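CRISPR system Cmr subunit Cmr5 (Thermus thermophilus HB8, PDB 2ZOP) is a small all-helical protein that probably forms part of the Cmr ribonucleoprotein complex, which takes part in CRISPR immunity against viruses, plasmids and other mobile genetic elements. Local coordinates at residues V7-A12 / A101-R106. Numbering follows the deposited sequence.
Sequences VWAQKA and AEWFKR
A9 and A12, about one helical turn apart, each lay a methyl group on an aromatic ring of the facing helix; the short alanine side chains let the two backbones come near while each ring lies flat against a methyl. The axes of segments 7-12 and 101-106 approach to 8.7 Å and point the same general way, with a crossing angle of -40°.

Two CH-pi contacts carry the interface. A9 CB sits almost squarely over the five-membered ring of W103, 3.6 Å from its centroid and 9° off the normal. CG of W103 lies anti to its carbonyl carbon, which carries the indole out alongside helix 4-19, and chi2 of 121° then turns one face to A9; W103 CG lies 3.7 Å from A9 CA, so backbone as well as methyl meets the ring. On the opposite face, toward the rim, R106 reaches the indole edge-on through NH1, while a face of its guanidinium covers E102 CB. The second methyl, A12 CB, is set over one face of F104, nearer the rim, with F104 CE2 at 3.8 Å.

One aliphatic contact links the two ring sites: A12 CB meets W103 CB at 3.9 Å, placing this alanine between the root of the indole and the phenyl face.

The contact thus joins the N-terminal helix 4-19 to the C-terminal helix 87-111. F104 and A12 form its buried side, where F104 also touches Y28 of helix 25-42, L62 and V69 of helix 57-69, and K15 and V16 further along helix 4-19, while A9 and W103 lie on the partly exposed flank of this helical bundle.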
ATOM      1  N   VAL A   7      -8.346  26.705   0.152  1.00 27.10           N
ATOM      2  CA  VAL A   7      -7.873  27.359  -1.052  1.00 26.43           C
ATOM      3  C   VAL A   7      -7.865  26.353  -2.204  1.00 25.55           C
ATOM      4  O   VAL A   7      -8.343  26.652  -3.299  1.00 25.88           O
ATOM      5  CB  VAL A   7      -6.462  27.936  -0.838  1.00 28.12           C
ATOM      6  CG1 VAL A   7      -5.871  28.399  -2.158  1.00 26.68           C
ATOM      7  CG2 VAL A   7      -6.536  29.095   0.143  1.00 29.13           C
ATOM      8  N   TRP A   8      -7.334  25.159  -1.949  1.00 23.35           N
ATOM      9  CA  TRP A   8      -7.289  24.112  -2.966  1.00 19.66           C
ATOM     10  C   TRP A   8      -8.698  23.748  -3.414  1.00 19.68           C
ATOM     11  O   TRP A   8      -8.953  23.569  -4.605  1.00 18.91           O
ATOM     12  CB  TRP A   8      -6.633  22.837  -2.426  1.00 20.98           C
ATOM     13  CG  TRP A   8      -5.192  22.952  -2.091  1.00 20.14           C
ATOM     14  CD1 TRP A   8      -4.268  23.765  -2.683  1.00 23.43           C
ATOM     15  CD2 TRP A   8      -4.490  22.204  -1.092  1.00 23.48           C
ATOM     16  NE1 TRP A   8      -3.034  23.570  -2.112  1.00 23.57           N
ATOM     17  CE2 TRP A   8      -3.143  22.619  -1.131  1.00 23.18           C
ATOM     18  CE3 TRP A   8      -4.872  21.224  -0.165  1.00 25.29           C
ATOM     19  CZ2 TRP A   8      -2.169  22.087  -0.273  1.00 25.68           C
ATOM     20  CZ3 TRP A   8      -3.905  20.695   0.688  1.00 26.24           C
ATOM     21  CH2 TRP A   8      -2.570  21.130   0.627  1.00 23.61           C
ATOM     22  N   ALA A   9      -9.601  23.613  -2.444  1.00 19.35           N
ATOM     23  CA  ALA A   9     -10.986  23.257  -2.721  1.00 20.37           C
ATOM     24  C   ALA A   9     -11.622  24.254  -3.676  1.00 20.63           C
ATOM     25  O   ALA A   9     -12.273  23.867  -4.644  1.00 18.52           O
ATOM     26  CB  ALA A   9     -11.788  23.192  -1.418  1.00 23.77           C
ATOM     27  N   GLN A  10     -11.421  25.544  -3.415  1.00 20.63           N
ATOM     28  CA  GLN A  10     -11.989  26.573  -4.270  1.00 21.28           C
ATOM     29  C   GLN A  10     -11.310  26.692  -5.638  1.00 17.74           C
ATOM     30  O   GLN A  10     -11.982  26.940  -6.630  1.00 21.76           O
ATOM     31  CB  GLN A  10     -12.007  27.911  -3.526  1.00 21.10           C
ATOM     32  CG  GLN A  10     -13.058  27.900  -2.394  1.00 23.85           C
ATOM     33  CD  GLN A  10     -13.086  29.169  -1.570  1.00 25.34           C
ATOM     34  OE1 GLN A  10     -12.561  30.205  -1.977  1.00 26.60           O
ATOM     35  NE2 GLN A  10     -13.723  29.097  -0.404  1.00 27.04           N
ATOM     36  N   LYS A  11      -9.997  26.500  -5.699  1.00 19.01           N
ATOM     37  CA  LYS A  11      -9.283  26.568  -6.980  1.00 20.37           C
ATOM     38  C   LYS A  11      -9.698  25.372  -7.835  1.00 17.10           C
ATOM     39  O   LYS A  11      -9.851  25.482  -9.052  1.00 20.73           O
ATOM     40  CB  LYS A  11      -7.763  26.546  -6.762  1.00 19.09           C
ATOM     41  CG  LYS A  11      -7.151  27.887  -6.321  1.00 26.03           C
ATOM     42  CD  LYS A  11      -5.653  27.741  -6.052  1.00 24.67           C
ATOM     43  CE  LYS A  11      -4.979  29.087  -5.812  1.00 32.50           C
ATOM     44  NZ  LYS A  11      -5.001  29.939  -7.036  1.00 33.94           N
ATOM     45  N   ALA A  12      -9.880  24.226  -7.185  1.00 19.25           N
ATOM     46  CA  ALA A  12     -10.293  23.010  -7.874  1.00 20.14           C
ATOM     47  C   ALA A  12     -11.683  23.256  -8.437  1.00 21.12           C
ATOM     48  O   ALA A  12     -12.007  22.851  -9.555  1.00 19.99           O
ATOM     49  CB  ALA A  12     -10.318  21.832  -6.895  1.00 22.47           C
ATOM     50  N   ALA A 101      -6.912  16.230  -5.170  1.00 16.06           N
ATOM     51  CA  ALA A 101      -7.580  15.306  -6.078  1.00 16.86           C
ATOM     52  C   ALA A 101      -9.019  15.019  -5.627  1.00 19.57           C
ATOM     53  O   ALA A 101      -9.951  15.017  -6.441  1.00 13.49           O
ATOM     54  CB  ALA A 101      -6.789  14.005  -6.165  1.00 19.29           C
ATOM     55  N   GLU A 102      -9.210  14.771  -4.334  1.00 17.42           N
ATOM     56  CA  GLU A 102     -10.556  14.508  -3.832  1.00 18.75           C
ATOM     57  C   GLU A 102     -11.503  15.675  -4.131  1.00 17.10           C
ATOM     58  O   GLU A 102     -12.682  15.463  -4.411  1.00 20.52           O
ATOM     59  CB  GLU A 102     -10.530  14.236  -2.324  1.00 20.45           C
ATOM     60  CG  GLU A 102      -9.869  12.920  -1.944  1.00 26.20           C
ATOM     61  CD  GLU A 102     -10.643  11.711  -2.446  1.00 30.00           C
ATOM     62  OE1 GLU A 102     -10.268  10.574  -2.086  1.00 31.54           O
ATOM     63  OE2 GLU A 102     -11.623  11.897  -3.203  1.00 29.59           O
ATOM     64  N   TRP A 103     -10.999  16.905  -4.068  1.00 14.80           N
ATOM     65  CA  TRP A 103     -11.847  18.058  -4.359  1.00 15.53           C
ATOM     66  C   TRP A 103     -12.234  18.080  -5.833  1.00 15.94           C
ATOM     67  O   TRP A 103     -13.379  18.360  -6.173  1.00 15.33           O
ATOM     68  CB  TRP A 103     -11.148  19.368  -3.960  1.00 17.05           C
ATOM     69  CG  TRP A 103     -11.123  19.564  -2.475  1.00 16.75           C
ATOM     70  CD1 TRP A 103     -10.020  19.701  -1.688  1.00 19.94           C
ATOM     71  CD2 TRP A 103     -12.256  19.593  -1.588  1.00 18.49           C
ATOM     72  NE1 TRP A 103     -10.389  19.808  -0.368  1.00 19.46           N
ATOM     73  CE2 TRP A 103     -11.754  19.745  -0.275  1.00 22.50           C
ATOM     74  CE3 TRP A 103     -13.642  19.503  -1.775  1.00 19.70           C
ATOM     75  CZ2 TRP A 103     -12.590  19.808   0.851  1.00 20.21           C
ATOM     76  CZ3 TRP A 103     -14.478  19.567  -0.657  1.00 20.35           C
ATOM     77  CH2 TRP A 103     -13.944  19.717   0.642  1.00 20.84           C
ATOM     78  N   PHE A 104     -11.281  17.785  -6.710  1.00 14.09           N
ATOM     79  CA  PHE A 104     -11.568  17.741  -8.141  1.00 16.29           C
ATOM     80  C   PHE A 104     -12.657  16.697  -8.362  1.00 17.13           C
ATOM     81  O   PHE A 104     -13.609  16.917  -9.121  1.00 13.41           O
ATOM     82  CB  PHE A 104     -10.317  17.338  -8.925  1.00 12.81           C
ATOM     83  CG  PHE A 104      -9.437  18.495  -9.302  1.00 12.71           C
ATOM     84  CD1 PHE A 104      -9.656  19.194 -10.490  1.00 13.66           C
ATOM     85  CD2 PHE A 104      -8.398  18.891  -8.474  1.00 12.02           C
ATOM     86  CE1 PHE A 104      -8.854  20.267 -10.845  1.00 13.33           C
ATOM     87  CE2 PHE A 104      -7.585  19.968  -8.820  1.00 14.40           C
ATOM     88  CZ  PHE A 104      -7.814  20.658 -10.010  1.00 15.45           C
ATOM     89  N   LYS A 105     -12.504  15.560  -7.689  1.00 15.18           N
ATOM     90  CA  LYS A 105     -13.471  14.474  -7.790  1.00 16.38           C
ATOM     91  C   LYS A 105     -14.861  14.914  -7.343  1.00 15.22           C
ATOM     92  O   LYS A 105     -15.851  14.709  -8.047  1.00 14.24           O
ATOM     93  CB  LYS A 105     -13.006  13.282  -6.944  1.00 17.40           C
ATOM     94  CG  LYS A 105     -14.025  12.152  -6.856  1.00 20.04           C
ATOM     95  CD  LYS A 105     -13.410  10.903  -6.244  1.00 24.08           C
ATOM     96  CE  LYS A 105     -14.458   9.816  -6.048  1.00 26.94           C
ATOM     97  NZ  LYS A 105     -15.448  10.221  -4.996  1.00 33.14           N
ATOM     98  N   ARG A 106     -14.928  15.515  -6.163  1.00 13.13           N
ATOM     99  CA  ARG A 106     -16.194  15.983  -5.614  1.00 17.37           C
ATOM    100  C   ARG A 106     -16.890  17.007  -6.507  1.00 18.37           C
ATOM    101  O   ARG A 106     -18.089  16.899  -6.756  1.00 17.75           O
ATOM    102  CB  ARG A 106     -15.964  16.569  -4.219  1.00 16.31           C
ATOM    103  CG  ARG A 106     -15.626  15.498  -3.186  1.00 14.99           C
ATOM    104  CD  ARG A 106     -14.966  16.099  -1.967  1.00 16.94           C
ATOM    105  NE  ARG A 106     -14.442  15.071  -1.075  1.00 21.98           N
ATOM    106  CZ  ARG A 106     -13.549  15.303  -0.121  1.00 22.66           C
ATOM    107  NH1 ARG A 106     -13.083  16.533   0.059  1.00 23.96           N
ATOM    108  NH2 ARG A 106     -13.107  14.305   0.636  1.00 22.82           N
TER